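Local coordinates for protein putative Ribokinase II (Escherichia coli O6, PDB 3IQ0) that probably transfers the terminal phosphate of magnesium-bound ATP to a sugar such as ribose, as a kinase of the pfkB family, at residues B[36-50]-B[295-307]. Numbering follows the deposited sequence.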
loop_
_atom_site.group_PDB
_atom_site.type_symbol
_atom_site.label_atom_id
_atom_site.label_comp_id
_atom_site.label_asym_id
_atom_site.label_seq_id
_atom_site.Cartn_x
_atom_site.Cartn_y
_atom_site.Cartn_z
ATOM N N PRO B 36 -12.938 -0.897 7.210
ATOM C CA PRO B 36 -12.402 0.189 8.036
ATOM C C PRO B 36 -11.567 -0.401 9.166
ATOM O O PRO B 36 -11.978 -1.360 9.801
ATOM C CB PRO B 36 -13.660 0.878 8.560
ATOM C CG PRO B 36 -14.682 0.574 7.532
ATOM C CD PRO B 36 -14.408 -0.859 7.186
ATOM N N SER B 37 -10.395 0.160 9.425
ATOM C CA SER B 37 -9.563 -0.383 10.490
ATOM C C SER B 37 -8.632 0.662 11.103
ATOM O O SER B 37 -8.708 1.846 10.775
ATOM C CB SER B 37 -8.759 -1.572 9.958
ATOM O OG SER B 37 -8.189 -2.323 11.016
ATOM N N GLY B 38 -7.753 0.217 11.993
ATOM C CA GLY B 38 -6.846 1.138 12.659
ATOM C C GLY B 38 -7.261 1.246 14.115
ATOM O O GLY B 38 -8.367 1.697 14.419
ATOM N N ALA B 39 -6.371 0.833 15.015
ATOM C CA ALA B 39 -6.640 0.851 16.447
ATOM C C ALA B 39 -7.404 2.090 16.920
ATOM O O ALA B 39 -8.463 1.967 17.535
ATOM C CB ALA B 39 -5.323 0.705 17.235
ATOM N N PRO B 40 -6.883 3.298 16.643
ATOM C CA PRO B 40 -7.597 4.500 17.089
ATOM C C PRO B 40 -9.013 4.593 16.521
ATOM O O PRO B 40 -9.942 5.002 17.222
ATOM C CB PRO B 40 -6.707 5.640 16.592
ATOM C CG PRO B 40 -5.334 5.024 16.582
ATOM C CD PRO B 40 -5.603 3.656 16.005
ATOM N N ALA B 41 -9.170 4.212 15.253
ATOM C CA ALA B 41 -10.473 4.267 14.594
ATOM C C ALA B 41 -11.467 3.287 15.210
ATOM O O ALA B 41 -12.635 3.619 15.405
ATOM C CB ALA B 41 -10.323 3.992 13.098
ATOM N N ILE B 42 -11.011 2.075 15.504
ATOM C CA ILE B 42 -11.884 1.081 16.111
ATOM C C ILE B 42 -12.252 1.526 17.530
ATOM O O ILE B 42 -13.402 1.391 17.955
ATOM C CB ILE B 42 -11.208 -0.304 16.140
ATOM C CG1 ILE B 42 -10.799 -0.702 14.720
ATOM C CG2 ILE B 42 -12.167 -1.335 16.716
ATOM C CD1 ILE B 42 -9.920 -1.922 14.652
ATOM N N PHE B 43 -11.277 2.060 18.256
ATOM C CA PHE B 43 -11.517 2.547 19.612
ATOM C C PHE B 43 -12.623 3.596 19.579
ATOM O O PHE B 43 -13.627 3.489 20.288
ATOM C CB PHE B 43 -10.247 3.202 20.184
ATOM C CG PHE B 43 -10.467 3.952 21.482
ATOM C CD1 PHE B 43 -10.416 3.290 22.706
ATOM C CD2 PHE B 43 -10.720 5.323 21.476
ATOM C CE1 PHE B 43 -10.609 3.976 23.908
ATOM C CE2 PHE B 43 -10.919 6.028 22.672
ATOM C CZ PHE B 43 -10.862 5.352 23.888
ATOM N N ILE B 44 -12.427 4.610 18.747
ATOM C CA ILE B 44 -13.382 5.703 18.641
ATOM C C ILE B 44 -14.738 5.271 18.100
ATOM O O ILE B 44 -15.758 5.860 18.449
ATOM C CB ILE B 44 -12.809 6.858 17.777
ATOM C CG1 ILE B 44 -13.305 8.190 18.327
ATOM C CG2 ILE B 44 -13.209 6.704 16.322
ATOM C CD1 ILE B 44 -12.798 8.479 19.715
ATOM N N ASP B 45 -14.761 4.254 17.245
ATOM C CA ASP B 45 -16.043 3.789 16.716
ATOM C C ASP B 45 -16.841 3.156 17.863
ATOM O O ASP B 45 -18.068 3.300 17.938
ATOM C CB ASP B 45 -15.840 2.765 15.604
ATOM C CG ASP B 45 -17.109 2.509 14.814
ATOM O OD1 ASP B 45 -17.680 3.481 14.285
ATOM O OD2 ASP B 45 -17.528 1.341 14.712
ATOM N N GLN B 46 -16.150 2.468 18.766
ATOM C CA GLN B 46 -16.839 1.842 19.888
ATOM C C GLN B 46 -17.362 2.934 20.812
ATOM O O GLN B 46 -18.459 2.822 21.352
ATOM C CB GLN B 46 -15.902 0.893 20.646
ATOM C CG GLN B 46 -16.548 0.168 21.837
ATOM C CD GLN B 46 -17.847 -0.525 21.463
ATOM O OE1 GLN B 46 -18.938 0.057 21.565
ATOM N NE2 GLN B 46 -17.742 -1.761 21.017
ATOM N N VAL B 47 -16.587 4.003 20.980
ATOM C CA VAL B 47 -17.029 5.102 21.826
ATOM C C VAL B 47 -18.315 5.721 21.292
ATOM O O VAL B 47 -19.265 5.909 22.043
ATOM C CB VAL B 47 -15.970 6.217 21.927
ATOM C CG1 VAL B 47 -16.563 7.421 22.614
ATOM C CG2 VAL B 47 -14.750 5.714 22.692
ATOM N N THR B 48 -18.348 6.043 20.002
ATOM C CA THR B 48 -19.546 6.658 19.434
ATOM C C THR B 48 -20.737 5.711 19.390
ATOM O O THR B 48 -21.878 6.156 19.436
ATOM C CB THR B 48 -19.318 7.194 18.006
ATOM O OG1 THR B 48 -20.422 8.029 17.651
ATOM C CG2 THR B 48 -19.231 6.039 16.983
ATOM N N ARG B 49 -20.483 4.411 19.301
ATOM C CA ARG B 49 -21.587 3.470 19.263
ATOM C C ARG B 49 -22.246 3.358 20.631
ATOM O O ARG B 49 -23.380 2.898 20.734
ATOM C CB ARG B 49 -21.114 2.103 18.780
ATOM C CG ARG B 49 -20.680 2.113 17.326
ATOM C CD ARG B 49 -21.027 0.805 16.681
ATOM N NE ARG B 49 -22.467 0.660 16.524
ATOM C CZ ARG B 49 -23.083 -0.507 16.385
ATOM N NH1 ARG B 49 -22.382 -1.628 16.395
ATOM N NH2 ARG B 49 -24.396 -0.553 16.220
ATOM N N LEU B 50 -21.531 3.772 21.678
ATOM C CA LEU B 50 -22.084 3.746 23.028
ATOM C C LEU B 50 -22.811 5.075 23.312
ATOM O O LEU B 50 -23.357 5.280 24.398
ATOM C CB LEU B 50 -20.977 3.458 24.057
ATOM C CG LEU B 50 -20.489 1.997 23.965
ATOM C CD1 LEU B 50 -19.274 1.766 24.849
ATOM C CD2 LEU B 50 -21.639 1.051 24.361
ATOM N N GLY B 295 -13.584 -9.092 11.090
ATOM C CA GLY B 295 -13.424 -7.726 10.634
ATOM C C GLY B 295 -13.041 -6.897 11.839
ATOM O O GLY B 295 -13.739 -6.922 12.854
ATOM N N PRO B 296 -11.949 -6.125 11.746
ATOM C CA PRO B 296 -11.422 -5.269 12.813
ATOM C C PRO B 296 -12.434 -4.395 13.544
ATOM O O PRO B 296 -12.428 -4.323 14.776
ATOM C CB PRO B 296 -10.366 -4.422 12.093
ATOM C CG PRO B 296 -9.941 -5.289 10.956
ATOM C CD PRO B 296 -11.261 -5.838 10.476
HETATM N N MSE B 297 -13.304 -3.737 12.790
HETATM C CA MSE B 297 -14.284 -2.828 13.378
HETATM C C MSE B 297 -15.717 -3.328 13.269
HETATM O O MSE B 297 -16.658 -2.596 13.559
HETATM C CB MSE B 297 -14.169 -1.468 12.680
HETATM C CG MSE B 297 -14.788 -0.311 13.431
HETATM SE SE MSE B 297 -14.728 1.293 12.389
HETATM C CE MSE B 297 -12.822 1.377 12.095
ATOM N N GLU B 298 -15.885 -4.578 12.865
ATOM C CA GLU B 298 -17.223 -5.125 12.678
ATOM C C GLU B 298 -17.850 -5.738 13.926
ATOM O O GLU B 298 -19.000 -6.170 13.900
ATOM C CB GLU B 298 -17.185 -6.160 11.557
ATOM C CG GLU B 298 -16.494 -5.647 10.303
ATOM C CD GLU B 298 -17.105 -4.360 9.784
ATOM O OE1 GLU B 298 -18.321 -4.343 9.510
ATOM O OE2 GLU B 298 -16.368 -3.359 9.655
ATOM N N GLY B 299 -17.099 -5.764 15.020
ATOM C CA GLY B 299 -17.620 -6.352 16.239
ATOM C C GLY B 299 -18.004 -5.384 17.341
ATOM O O GLY B 299 -18.284 -5.821 18.454
ATOM N N THR B 300 -18.032 -4.084 17.052
ATOM C CA THR B 300 -18.397 -3.109 18.078
ATOM C C THR B 300 -19.852 -3.324 18.490
ATOM O O THR B 300 -20.653 -3.839 17.705
ATOM C CB THR B 300 -18.204 -1.660 17.586
ATOM O OG1 THR B 300 -19.083 -1.399 16.487
ATOM C CG2 THR B 300 -16.757 -1.442 17.159
ATOM N N SER B 301 -20.186 -2.933 19.719
ATOM C CA SER B 301 -21.533 -3.133 20.234
ATOM C C SER B 301 -22.191 -1.887 20.816
ATOM O O SER B 301 -21.511 -0.960 21.269
ATOM C CB SER B 301 -21.517 -4.205 21.328
ATOM O OG SER B 301 -20.924 -5.406 20.898
ATOM N N ARG B 302 -23.524 -1.888 20.806
ATOM C CA ARG B 302 -24.307 -0.802 21.379
ATOM C C ARG B 302 -24.427 -1.137 22.857
ATOM O O ARG B 302 -24.318 -2.301 23.245
ATOM C CB ARG B 302 -25.703 -0.731 20.749
ATOM C CG ARG B 302 -25.712 -0.282 19.296
ATOM C CD ARG B 302 -27.117 0.069 18.829
ATOM N NE ARG B 302 -27.695 1.171 19.596
ATOM C CZ ARG B 302 -28.883 1.715 19.349
ATOM N NH1 ARG B 302 -29.630 1.263 18.352
ATOM N NH2 ARG B 302 -29.331 2.712 20.100
ATOM N N LEU B 303 -24.673 -0.128 23.679
ATOM C CA LEU B 303 -24.757 -0.332 25.116
ATOM C C LEU B 303 -25.687 -1.464 25.550
ATOM O O LEU B 303 -25.278 -2.334 26.309
ATOM C CB LEU B 303 -25.155 0.978 25.799
ATOM C CG LEU B 303 -25.129 0.928 27.327
ATOM C CD1 LEU B 303 -23.724 0.596 27.797
ATOM C CD2 LEU B 303 -25.583 2.265 27.894
HETATM N N MSE B 304 -26.923 -1.478 25.064
HETATM C CA MSE B 304 -27.829 -2.543 25.469
HETATM C C MSE B 304 -27.510 -3.913 24.883
HETATM O O MSE B 304 -28.008 -4.930 25.371
HETATM C CB MSE B 304 -29.280 -2.152 25.198
HETATM C CG MSE B 304 -29.788 -1.101 26.182
HETATM SE SE MSE B 304 -29.339 -1.459 28.076
HETATM C CE MSE B 304 -30.869 -2.553 28.517
ATOM N N GLU B 305 -26.676 -3.965 23.848
ATOM C CA GLU B 305 -26.311 -5.271 23.308
ATOM C C GLU B 305 -25.397 -5.887 24.358
ATOM O O GLU B 305 -25.475 -7.075 24.632
ATOM C CB GLU B 305 -25.594 -5.144 21.958
ATOM C CG GLU B 305 -26.451 -4.472 20.893
ATOM C CD GLU B 305 -25.792 -4.399 19.523
ATOM O OE1 GLU B 305 -24.586 -4.090 19.444
ATOM O OE2 GLU B 305 -26.502 -4.637 18.515
ATOM N N ILE B 306 -24.541 -5.065 24.960
ATOM C CA ILE B 306 -23.634 -5.537 26.004
ATOM C C ILE B 306 -24.471 -5.964 27.216
ATOM O O ILE B 306 -24.266 -7.031 27.798
ATOM C CB ILE B 306 -22.667 -4.416 26.456
ATOM C CG1 ILE B 306 -21.851 -3.904 25.260
ATOM C CG2 ILE B 306 -21.742 -4.938 27.548
ATOM C CD1 ILE B 306 -20.970 -2.703 25.596
ATOM N N GLU B 307 -25.422 -5.112 27.575
ATOM C CA GLU B 307 -26.312 -5.339 28.706
ATOM C C GLU B 307 -27.002 -6.705 28.607
ATOM O O GLU B 307 -26.995 -7.495 29.554
ATOM C CB GLU B 307 -27.353 -4.217 28.747
ATOM C CG GLU B 307 -28.144 -4.107 30.033
ATOM C CD GLU B 307 -29.057 -5.290 30.272
ATOM O OE1 GLU B 307 -29.802 -5.671 29.341
ATOM O OE2 GLU B 307 -29.033 -5.828 31.401
HETATM O O HOH W 1 -13.723 -3.420 9.899
HETATM O O HOH W 2 -25.349 2.276 22.785
HETATM O O HOH W 3 -25.645 -3.230 16.623
#
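Met-297, a selenomethionine, makes the main apolar contact with the strand end and helix of 36-50. Its CG is anti to the backbone N (chi1 -162°), and the chain bends only at the last torsion. This brings Met-297 CE to 3.7 Å from Pro-36 CB and 3.8 Å from Ala-41 CB. SE lies against the Asp-45 carboxylate, and the two side chains cross at about a right angle. Ile-42 CD1 packs on Pro-296 CB at 3.6 Å. At the far end, Leu-50 CD2 reaches over the start of helix 303-312, tight against Leu-303 CA (3.5 Å) and near Ile-306 CD1.

Arg-49, bent at chi2 and chi3, crosses Thr-300. Arg-49 NH1 gives a weak but straight hydrogen bond to Thr-300 OG1 (3.3 Å, 172°), which lies in the guanidinium plane.

Three waters bridge the two segments. One accepts from Met-297 N and donates to Pro-36 O and Glu-298 OE2; that carboxylate also forms a salt bridge with Arg-72. A second links Arg-49 O to Leu-303 N (2.7 Å from the nitrogen). A third links Arg-49 NH2 to Glu-305 OE2. Glu-305 OE1 also accepts from Arg-302 N at 2.8 Å, from above the carboxylate plane; Arg-302 holds the N-cap position.

Apolar packing at both ends thus holds loop 295-302 along helix 39-49 of the ribokinase-like fold. Between backbone groups such as Pro-36 O and Met-297 N, the fit depends on bound water.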